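Local structure of BH1974 protein (Bacillus halodurans, 3ON5) at residues L130-V133 with Y134-C138; Q274-Q277 with E278-H281; V334-L337 with I338-R342; D229-P232 with N233-E236. The protein probably assists in the molybdenum-cofactor maturation of xanthine dehydrogenase-type enzymes rather than oxidising xanthine itself. One frame throughout, in Å; residues are numbered along the deposited sequence.

Contact 1 of 4, residues L130-V133 with Y134-C138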
loop_
_atom_site.group_PDB
_atom_site.type_symbol
_atom_site.label_atom_id
_atom_site.label_comp_id
_atom_site.label_asym_id
_atom_site.label_seq_id
_atom_site.Cartn_x
_atom_site.Cartn_y
_atom_site.Cartn_z
ATOM N N LEU A 130 -28.376 -2.911 -16.901
ATOM C CA LEU A 130 -27.245 -1.988 -16.999
ATOM C C LEU A 130 -26.193 -2.510 -18.009
ATOM O O LEU A 130 -25.562 -1.707 -18.697
ATOM C CB LEU A 130 -26.620 -1.758 -15.623
ATOM C CG LEU A 130 -27.515 -1.047 -14.598
ATOM C CD1 LEU A 130 -26.895 -1.064 -13.231
ATOM C CD2 LEU A 130 -27.883 0.373 -15.036
ATOM N N LYS A 131 -26.047 -3.848 -18.142
ATOM C CA LYS A 131 -25.139 -4.450 -19.123
ATOM C C LYS A 131 -25.661 -4.123 -20.530
ATOM O O LYS A 131 -24.858 -3.838 -21.409
ATOM C CB LYS A 131 -24.998 -5.968 -18.888
ATOM C CG LYS A 131 -23.962 -6.697 -19.754
ATOM C CD LYS A 131 -24.568 -7.308 -21.029
ATOM C CE LYS A 131 -23.615 -8.136 -21.869
ATOM N NZ LYS A 131 -22.506 -7.331 -22.455
ATOM N N ARG A 132 -27.001 -4.108 -20.718
ATOM C CA ARG A 132 -27.667 -3.780 -21.978
ATOM C C ARG A 132 -27.493 -2.288 -22.284
ATOM O O ARG A 132 -27.286 -1.939 -23.443
ATOM C CB ARG A 132 -29.153 -4.169 -21.937
ATOM C CG ARG A 132 -29.811 -4.195 -23.313
ATOM C CD ARG A 132 -31.181 -4.831 -23.284
ATOM N NE ARG A 132 -31.789 -4.895 -24.618
ATOM C CZ ARG A 132 -32.993 -5.412 -24.870
ATOM N NH1 ARG A 132 -33.730 -5.914 -23.883
ATOM N NH2 ARG A 132 -33.469 -5.428 -26.110
ATOM N N VAL A 133 -27.533 -1.411 -21.247
ATOM C CA VAL A 133 -27.328 0.035 -21.381
ATOM C C VAL A 133 -25.907 0.278 -21.924
ATOM O O VAL A 133 -25.749 0.961 -22.937
ATOM C CB VAL A 133 -27.573 0.780 -20.054
ATOM C CG1 VAL A 133 -27.370 2.279 -20.221
ATOM C CG2 VAL A 133 -28.966 0.496 -19.524
ATOM N N TYR A 134 -24.898 -0.350 -21.291
ATOM C CA TYR A 134 -23.486 -0.274 -21.663
ATOM C C TYR A 134 -23.294 -0.663 -23.142
ATOM O O TYR A 134 -22.696 0.108 -23.895
ATOM C CB TYR A 134 -22.667 -1.173 -20.739
ATOM C CG TYR A 134 -21.213 -1.320 -21.111
ATOM C CD1 TYR A 134 -20.285 -0.333 -20.782
ATOM C CD2 TYR A 134 -20.743 -2.487 -21.710
ATOM C CE1 TYR A 134 -18.933 -0.481 -21.092
ATOM C CE2 TYR A 134 -19.397 -2.643 -22.032
ATOM C CZ TYR A 134 -18.494 -1.643 -21.715
ATOM O OH TYR A 134 -17.166 -1.828 -22.033
ATOM N N ASP A 135 -23.865 -1.798 -23.570
ATOM C CA ASP A 135 -23.792 -2.259 -24.959
ATOM C C ASP A 135 -24.366 -1.216 -25.932
ATOM O O ASP A 135 -23.805 -1.062 -27.014
ATOM C CB ASP A 135 -24.522 -3.597 -25.141
ATOM C CG ASP A 135 -23.903 -4.755 -24.374
ATOM O OD1 ASP A 135 -22.759 -4.589 -23.855
ATOM O OD2 ASP A 135 -24.550 -5.831 -24.298
ATOM N N TYR A 136 -25.441 -0.490 -25.560
ATOM C CA TYR A 136 -25.999 0.538 -26.441
ATOM C C TYR A 136 -25.073 1.757 -26.498
ATOM O O TYR A 136 -24.994 2.376 -27.553
ATOM C CB TYR A 136 -27.421 0.968 -26.036
ATOM C CG TYR A 136 -28.490 0.017 -26.530
ATOM C CD1 TYR A 136 -28.882 0.009 -27.865
ATOM C CD2 TYR A 136 -29.139 -0.848 -25.657
ATOM C CE1 TYR A 136 -29.856 -0.871 -28.329
ATOM C CE2 TYR A 136 -30.116 -1.733 -26.108
ATOM C CZ TYR A 136 -30.464 -1.748 -27.449
ATOM O OH TYR A 136 -31.432 -2.605 -27.916
ATOM N N LEU A 137 -24.359 2.086 -25.409
ATOM C CA LEU A 137 -23.438 3.231 -25.404
ATOM C C LEU A 137 -22.171 2.902 -26.192
ATOM O O LEU A 137 -21.532 3.803 -26.744
ATOM C CB LEU A 137 -23.072 3.662 -23.977
ATOM C CG LEU A 137 -24.202 4.020 -23.034
ATOM C CD1 LEU A 137 -23.658 4.313 -21.655
ATOM C CD2 LEU A 137 -25.014 5.168 -23.555
ATOM N N CYS A 138 -21.808 1.605 -26.237
ATOM C CA CYS A 138 -20.666 1.089 -27.001
ATOM C C CYS A 138 -21.004 1.158 -28.493
ATOM O O CYS A 138 -20.134 1.391 -29.335
ATOM C CB CYS A 138 -20.306 -0.331 -26.558
ATOM S SG CYS A 138 -19.564 -0.419 -24.900
#
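Lys131 and Asp135 stand one turn apart on helix 124-139 and form a salt bridge at the i to i+4 spacing that brings opposite charges together on one side of an alpha helix, here an amphipathic one with Leu130 and Val133 buried. The lysine chain leaves opposite the backbone N (chi1 -174°) and then bends twice, at chi2 and chi4, which swings the ammonium forward along the helix to Asp135. There NZ lies 3.1 Å from Asp135 OD1 and 3.1 Å from Asp135 OD2, taking up the syn lone pair of each oxygen and bridging the carboxylate. Asp135 meets it because its CG lies beside its backbone N (chi1 -64°), leaning toward the preceding turn.

Next along the helix, Arg132 and Tyr136 run side by side and point the same way. The long, flexible arginine suits this place: its methylene CG comes to 3.7 Å from Tyr136 CE2, the guanidinium and ring planes are 21° apart, and the cation-pi partner of Arg132 is Phe168. On the buried side the residues turn aliphatic. Val133 CG1 approaches Leu137 CD1 at 4.5 Å, and Val133 packs against Leu26 of helix 22-30 and Phe160 of strand 155-161, seating the helix on the neighbouring sheet. Tyr134 leads off along another side, with Lys131 O at the edge of its ring and Cys138 SG 3.5 Å above the ring plane, toward the rim.

Contact 2 of 4, residues Q274-Q277 with E278-H281; sequences QKDQ and EILH
From Gln274 to His281 the backbone is regular alpha helix, its four i to i+4 bonds running from Glu278 N to Gln274 O through to His281 N to Gln277 O, all at 2.9 to 3.1 Å. This is the helix of the beta-alpha-beta unit formed by strand 265-268, helix 273-283 and strand 290-293 in the Rossmann domain. Ile279 and Leu280, both buried, are the apolar residues such a packed side calls for: Ile279 rests on Ile268 of the sheet, Leu280 on Leu303. Asp276 is polar yet buried, and its carboxylate is paired with Thr270 OG1 and with the guanidinium of Arg299.

The chief side-chain contact is between Gln277 and His281, which lie side by side and point the same way. Gln277 extends fully, and its CG sits 3.5 Å from His281 NE2; the amide plane is turned 55° from the imidazole. Glu278 places CG between its backbone N and carbonyl carbon (chi1 68°), which brings that methylene to 3.4 Å from Lys275 O. An amide and an imidazole suit their positions because each can offer an N-H to the neighbouring helix 297-304: Gln277 NE2 and His281 NE2 both hydrogen-bond to the same carbonyl, Leu303 O.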
loop_
_atom_site.group_PDB
_atom_site.type_symbol
_atom_site.label_atom_id
_atom_site.label_comp_id
_atom_site.label_asym_id
_atom_site.label_seq_id
_atom_site.Cartn_x
_atom_site.Cartn_y
_atom_site.Cartn_z
ATOM N N GLN A 274 -0.068 23.626 -44.942
ATOM C CA GLN A 274 -0.840 23.003 -46.021
ATOM C C GLN A 274 -1.774 21.906 -45.472
ATOM O O GLN A 274 -2.928 21.825 -45.911
ATOM C CB GLN A 274 0.126 22.421 -47.067
ATOM C CG GLN A 274 -0.528 21.774 -48.287
ATOM C CD GLN A 274 0.506 21.141 -49.195
ATOM O OE1 GLN A 274 1.281 21.829 -49.876
ATOM N NE2 GLN A 274 0.526 19.809 -49.236
ATOM N N LYS A 275 -1.280 21.097 -44.496
ATOM C CA LYS A 275 -2.055 20.030 -43.870
ATOM C C LYS A 275 -3.231 20.633 -43.088
ATOM O O LYS A 275 -4.374 20.241 -43.336
ATOM C CB LYS A 275 -1.169 19.155 -42.954
ATOM C CG LYS A 275 -0.054 18.364 -43.639
ATOM C CD LYS A 275 -0.524 17.170 -44.433
ATOM C CE LYS A 275 0.606 16.501 -45.175
ATOM N NZ LYS A 275 1.169 17.396 -46.222
ATOM N N ASP A 276 -2.960 21.635 -42.205
ATOM C CA ASP A 276 -3.973 22.347 -41.420
ATOM C C ASP A 276 -5.014 23.008 -42.329
ATOM O O ASP A 276 -6.210 22.966 -42.029
ATOM C CB ASP A 276 -3.318 23.400 -40.523
ATOM C CG ASP A 276 -2.477 22.859 -39.384
ATOM O OD1 ASP A 276 -2.580 21.654 -39.086
ATOM O OD2 ASP A 276 -1.789 23.655 -38.732
ATOM N N GLN A 277 -4.564 23.578 -43.460
ATOM C CA GLN A 277 -5.435 24.211 -44.425
ATOM C C GLN A 277 -6.355 23.180 -45.106
ATOM O O GLN A 277 -7.525 23.510 -45.281
ATOM C CB GLN A 277 -4.615 24.964 -45.466
ATOM C CG GLN A 277 -5.463 25.925 -46.272
ATOM C CD GLN A 277 -4.658 26.682 -47.273
ATOM O OE1 GLN A 277 -4.094 26.102 -48.208
ATOM N NE2 GLN A 277 -4.656 28.007 -47.141
ATOM N N GLU A 278 -5.883 21.941 -45.460
ATOM C CA GLU A 278 -6.832 21.007 -46.099
ATOM C C GLU A 278 -7.841 20.542 -45.060
ATOM O O GLU A 278 -9.024 20.477 -45.388
ATOM C CB GLU A 278 -6.208 19.789 -46.864
ATOM C CG GLU A 278 -5.478 18.653 -46.141
ATOM C CD GLU A 278 -4.935 17.573 -47.086
ATOM O OE1 GLU A 278 -5.052 17.770 -48.320
ATOM O OE2 GLU A 278 -4.385 16.545 -46.612
ATOM N N ILE A 279 -7.402 20.337 -43.789
ATOM C CA ILE A 279 -8.299 19.899 -42.704
ATOM C C ILE A 279 -9.404 20.960 -42.474
ATOM O O ILE A 279 -10.584 20.620 -42.556
ATOM C CB ILE A 279 -7.540 19.594 -41.401
ATOM C CG1 ILE A 279 -6.412 18.569 -41.635
ATOM C CG2 ILE A 279 -8.521 19.103 -40.331
ATOM C CD1 ILE A 279 -5.393 18.514 -40.570
ATOM N N LEU A 280 -9.014 22.227 -42.255
ATOM C CA LEU A 280 -9.941 23.327 -42.008
ATOM C C LEU A 280 -10.921 23.550 -43.180
ATOM O O LEU A 280 -12.121 23.651 -42.942
ATOM C CB LEU A 280 -9.158 24.616 -41.746
ATOM C CG LEU A 280 -9.975 25.884 -41.456
ATOM C CD1 LEU A 280 -10.854 25.720 -40.230
ATOM C CD2 LEU A 280 -9.056 27.078 -41.308
ATOM N N HIS A 281 -10.421 23.614 -44.422
ATOM C CA HIS A 281 -11.232 23.839 -45.616
ATOM C C HIS A 281 -12.268 22.751 -45.797
ATOM O O HIS A 281 -13.344 23.043 -46.301
ATOM C CB HIS A 281 -10.352 23.931 -46.857
ATOM C CG HIS A 281 -9.687 25.271 -47.013
ATOM N ND1 HIS A 281 -9.756 25.981 -48.200
ATOM C CD2 HIS A 281 -9.045 26.031 -46.097
ATOM C CE1 HIS A 281 -9.109 27.120 -47.979
ATOM N NE2 HIS A 281 -8.670 27.195 -46.727
#

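Contact 3 of 4, residues V334-L337 with I338-R342; sequences VAQL and IQLIR
The carbonyl oxygen Leu337 O is approached by two backbone donors, Ile341 N at 3.0 Å and, through a weak and strongly bent bond, Leu340 N at 3.3 Å. The first is the i to i+4 bond of an alpha helix; the second adds a minor i to i+3 component. Helix 326-343, which holds all these residues, is a largely buried helix lying between helix 211-221 and strands of the parallel Rossmann sheet on one hand and a second subunit on the other.

Branched aliphatic residues suit its apolar sides. Val334 has CG1 opposite its backbone N (chi1 -176°), along the helix toward Ile338, whose CD1 meets it at 3.9 Å. Ile338 CG1 lies 3.3 Å from Val334 O, over the turn before it. On another side of the helix, Gln336 and Leu340 touch only loosely, CG of the glutamine lying 4.3 Å from Leu340 CD1, while Leu340 CG sits 3.2 Å from Gln336 O.

Gln336 is buried, so its amide oxygen needs partners: OE1 is hydrogen-bonded to Gly318 N and to Tyr290 OH, which hold the amide between strand 290-293 and the chain that follows strand 313-314. Ala335, Ile338, Gln339 and Arg342 face the second subunit, where Arg342 NH2 forms a salt bridge with Glu328 OE2 of that neighbouring chain.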
loop_
_atom_site.group_PDB
_atom_site.type_symbol
_atom_site.label_atom_id
_atom_site.label_comp_id
_atom_site.label_asym_id
_atom_site.label_seq_id
_atom_site.Cartn_x
_atom_site.Cartn_y
_atom_site.Cartn_z
ATOM N N VAL A 334 -8.117 21.542 -22.659
ATOM C CA VAL A 334 -9.091 20.705 -21.937
ATOM C C VAL A 334 -10.010 21.622 -21.083
ATOM O O VAL A 334 -11.226 21.411 -21.082
ATOM C CB VAL A 334 -8.426 19.596 -21.099
ATOM C CG1 VAL A 334 -9.481 18.715 -20.461
ATOM C CG2 VAL A 334 -7.535 18.731 -21.979
ATOM N N ALA A 335 -9.448 22.684 -20.457
ATOM C CA ALA A 335 -10.196 23.711 -19.709
ATOM C C ALA A 335 -11.271 24.346 -20.604
ATOM O O ALA A 335 -12.446 24.369 -20.229
ATOM C CB ALA A 335 -9.244 24.771 -19.186
ATOM N N GLN A 336 -10.880 24.755 -21.831
ATOM C CA GLN A 336 -11.784 25.316 -22.842
ATOM C C GLN A 336 -12.861 24.317 -23.243
ATOM O O GLN A 336 -14.007 24.710 -23.424
ATOM C CB GLN A 336 -10.999 25.743 -24.089
ATOM C CG GLN A 336 -11.801 26.591 -25.076
ATOM C CD GLN A 336 -10.902 27.125 -26.143
ATOM O OE1 GLN A 336 -10.267 26.378 -26.880
ATOM N NE2 GLN A 336 -10.780 28.431 -26.217
ATOM N N LEU A 337 -12.503 23.037 -23.375
ATOM C CA LEU A 337 -13.430 21.994 -23.773
ATOM C C LEU A 337 -14.474 21.776 -22.688
ATOM O O LEU A 337 -15.660 21.770 -23.012
ATOM C CB LEU A 337 -12.693 20.693 -24.103
ATOM C CG LEU A 337 -11.814 20.725 -25.355
ATOM C CD1 LEU A 337 -11.163 19.393 -25.570
ATOM C CD2 LEU A 337 -12.615 21.064 -26.586
ATOM N N ILE A 338 -14.045 21.682 -21.410
ATOM C CA ILE A 338 -14.911 21.536 -20.226
ATOM C C ILE A 338 -15.869 22.742 -20.152
ATOM O O ILE A 338 -17.085 22.560 -20.044
ATOM C CB ILE A 338 -14.059 21.387 -18.917
ATOM C CG1 ILE A 338 -13.278 20.060 -18.938
ATOM C CG2 ILE A 338 -14.946 21.470 -17.664
ATOM C CD1 ILE A 338 -12.136 19.906 -17.895
ATOM N N GLN A 339 -15.313 23.963 -20.255
ATOM C CA GLN A 339 -16.077 25.197 -20.207
ATOM C C GLN A 339 -17.225 25.192 -21.229
ATOM O O GLN A 339 -18.326 25.582 -20.879
ATOM C CB GLN A 339 -15.157 26.392 -20.463
ATOM C CG GLN A 339 -15.845 27.735 -20.270
ATOM C CD GLN A 339 -14.989 28.853 -20.786
ATOM O OE1 GLN A 339 -14.586 29.743 -20.028
ATOM N NE2 GLN A 339 -14.659 28.806 -22.086
ATOM N N LEU A 340 -16.982 24.719 -22.458
ATOM C CA LEU A 340 -17.992 24.704 -23.520
ATOM C C LEU A 340 -19.014 23.589 -23.342
ATOM O O LEU A 340 -20.162 23.790 -23.713
ATOM C CB LEU A 340 -17.353 24.565 -24.908
ATOM C CG LEU A 340 -16.370 25.667 -25.293
ATOM C CD1 LEU A 340 -15.664 25.328 -26.573
ATOM C CD2 LEU A 340 -17.035 27.058 -25.349
ATOM N N ILE A 341 -18.617 22.425 -22.817
ATOM C CA ILE A 341 -19.545 21.315 -22.597
ATOM C C ILE A 341 -20.519 21.692 -21.458
ATOM O O ILE A 341 -21.718 21.400 -21.538
ATOM C CB ILE A 341 -18.754 20.015 -22.305
ATOM C CG1 ILE A 341 -18.131 19.508 -23.609
ATOM C CG2 ILE A 341 -19.638 18.925 -21.686
ATOM C CD1 ILE A 341 -17.297 18.283 -23.506
ATOM N N ARG A 342 -20.007 22.383 -20.443
ATOM C CA ARG A 342 -20.785 22.780 -19.284
ATOM C C ARG A 342 -21.551 24.084 -19.546
ATOM O O ARG A 342 -22.669 24.198 -19.051
ATOM C CB ARG A 342 -19.881 22.923 -18.049
ATOM C CG ARG A 342 -19.162 21.619 -17.658
ATOM C CD ARG A 342 -20.110 20.483 -17.314
ATOM N NE ARG A 342 -19.393 19.216 -17.176
ATOM C CZ ARG A 342 -19.972 18.020 -17.089
ATOM N NH1 ARG A 342 -21.294 17.908 -17.137
ATOM N NH2 ARG A 342 -19.231 16.924 -16.982
#

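Contact 4 of 4, residues D229-P232 with N233-E236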
loop_
_atom_site.group_PDB
_atom_site.type_symbol
_atom_site.label_atom_id
_atom_site.label_comp_id
_atom_site.label_asym_id
_atom_site.label_seq_id
_atom_site.Cartn_x
_atom_site.Cartn_y
_atom_site.Cartn_z
ATOM N N ASP A 229 -2.371 11.212 -37.916
ATOM C CA ASP A 229 -1.176 11.814 -38.500
ATOM C C ASP A 229 -0.714 10.906 -39.650
ATOM O O ASP A 229 -1.106 9.737 -39.711
ATOM C CB ASP A 229 -0.093 12.024 -37.433
ATOM C CG ASP A 229 1.058 12.933 -37.829
ATOM O OD1 ASP A 229 1.915 12.494 -38.614
ATOM O OD2 ASP A 229 1.162 14.040 -37.262
ATOM N N TRP A 230 0.064 11.454 -40.586
ATOM C CA TRP A 230 0.535 10.758 -41.775
ATOM C C TRP A 230 1.939 10.155 -41.564
ATOM O O TRP A 230 2.435 9.470 -42.456
ATOM C CB TRP A 230 0.546 11.749 -42.946
ATOM C CG TRP A 230 1.475 12.910 -42.765
ATOM C CD1 TRP A 230 2.711 13.052 -43.314
ATOM C CD2 TRP A 230 1.231 14.107 -42.003
ATOM N NE1 TRP A 230 3.261 14.254 -42.936
ATOM C CE2 TRP A 230 2.374 14.922 -42.130
ATOM C CE3 TRP A 230 0.146 14.582 -41.236
ATOM C CZ2 TRP A 230 2.480 16.163 -41.497
ATOM C CZ3 TRP A 230 0.259 15.806 -40.601
ATOM C CH2 TRP A 230 1.413 16.581 -40.733
ATOM N N ARG A 231 2.561 10.393 -40.387
ATOM C CA ARG A 231 3.929 9.971 -40.031
ATOM C C ARG A 231 3.907 8.794 -39.033
ATOM O O ARG A 231 3.705 8.989 -37.828
ATOM C CB ARG A 231 4.685 11.161 -39.453
ATOM C CG ARG A 231 4.802 12.296 -40.467
ATOM C CD ARG A 231 5.259 13.569 -39.835
ATOM N NE ARG A 231 4.332 14.020 -38.803
ATOM C CZ ARG A 231 4.486 15.140 -38.117
ATOM N NH1 ARG A 231 5.518 15.940 -38.364
ATOM N NH2 ARG A 231 3.610 15.472 -37.176
ATOM N N PRO A 232 4.135 7.559 -39.542
ATOM C CA PRO A 232 3.950 6.367 -38.709
ATOM C C PRO A 232 4.819 6.298 -37.454
ATOM O O PRO A 232 4.351 5.704 -36.465
ATOM C CB PRO A 232 4.327 5.213 -39.641
ATOM C CG PRO A 232 4.923 5.833 -40.841
ATOM C CD PRO A 232 4.317 7.171 -40.950
ATOM N N ASN A 233 6.047 6.883 -37.458
ATOM C CA ASN A 233 6.887 6.751 -36.264
ATOM C C ASN A 233 6.446 7.750 -35.185
ATOM O O ASN A 233 6.775 7.531 -34.031
ATOM C CB ASN A 233 8.396 6.872 -36.540
ATOM C CG ASN A 233 8.962 8.220 -36.899
ATOM O OD1 ASN A 233 8.371 9.278 -36.660
ATOM N ND2 ASN A 233 10.152 8.209 -37.476
ATOM N N GLN A 234 5.622 8.754 -35.494
ATOM C CA GLN A 234 5.124 9.627 -34.421
ATOM C C GLN A 234 3.892 8.980 -33.756
ATOM O O GLN A 234 3.487 9.395 -32.661
ATOM C CB GLN A 234 4.767 11.034 -34.952
ATOM C CG GLN A 234 5.777 11.711 -35.880
ATOM C CD GLN A 234 7.073 12.099 -35.232
ATOM O OE1 GLN A 234 7.173 12.284 -34.011
ATOM N NE2 GLN A 234 8.085 12.292 -36.060
ATOM N N CYS A 235 3.283 7.971 -34.444
ATOM C CA CYS A 235 2.031 7.305 -34.069
ATOM C C CYS A 235 2.256 5.953 -33.381
ATOM O O CYS A 235 1.298 5.175 -33.305
ATOM C CB CYS A 235 1.150 7.119 -35.302
ATOM S SG CYS A 235 0.697 8.656 -36.139
ATOM N N GLU A 236 3.452 5.671 -32.836
ATOM C CA GLU A 236 3.641 4.415 -32.100
ATOM C C GLU A 236 2.670 4.435 -30.900
ATOM O O GLU A 236 2.456 5.509 -30.322
ATOM C CB GLU A 236 5.117 4.230 -31.673
ATOM C CG GLU A 236 6.176 4.385 -32.765
ATOM C CD GLU A 236 6.234 3.327 -33.852
ATOM O OE1 GLU A 236 5.816 2.175 -33.590
ATOM O OE2 GLU A 236 6.772 3.631 -34.943
#
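Pro232, Cys235 and Arg231 carry the turn that follows strand 223-229. Pro232 begins it: the ring restrains phi at a value that suits a tight bend, and its carbonyl oxygen accepts Cys235 N, with Pro232 O to Cys235 N at 3.2 Å. Gln234 N likewise bonds to Arg231 O at 3.0 Å. Both are i to i+3 bonds of a short, tightly wound turn, and in both the donor stands above the carbonyl plane and not on a lone pair.

Cys235 points back toward the strand. Its SG comes within 3.7 Å of Asp229 CB, and the small, weakly polar thiol suits this buried corner, which Ile246 and Val248 of the next strand also line.

Arg231 is tied to Asp229 by a salt bridge. It bends at chi3 (-60°), which brings the guanidinium side-on to Asp229: NE meets Asp229 OD1 at 2.9 Å and NH2 meets Asp229 OD2 at 2.8 Å, both on syn lone pairs and close to the guanidinium plane. This two-pronged grip fixes the rotation of both groups. Gln234 CG lies over one face of the guanidinium, 3.9 Å above its plane, and Trp230 CZ2 lies over the opposite face.

Asp229 OD1 also takes Arg231 N on its anti lone pair, and OD2 receives Ala207 N from the glycine-rich loop after strand 200-205. The aspartate thus closes an Asx turn at the end of the second strand of a Rossmann fold, where dinucleotide-binding relatives often carry an acidic residue.

Along the chain the order is contact 1, contact 4, contact 2, contact 3. Contact 1 stands apart, on helix 124-139 of the central region, its centre about 33 Å from that of contact 4. Contacts 4 and 2 lie in the Rossmann domain, the first just after strand 223-229, the second on the helix following strand 265-268. Their centres are about 18 Å apart, yet they touch: Lys275 CG meets Trp230 CH2 at 3.7 Å, with a cation-pi interaction besides. Contact 3, on the last helix, lies across the chain's centre from contact 1, about 26 Å between centres, and joins the Rossmann sheet to a second subunit, tying domain to assembly.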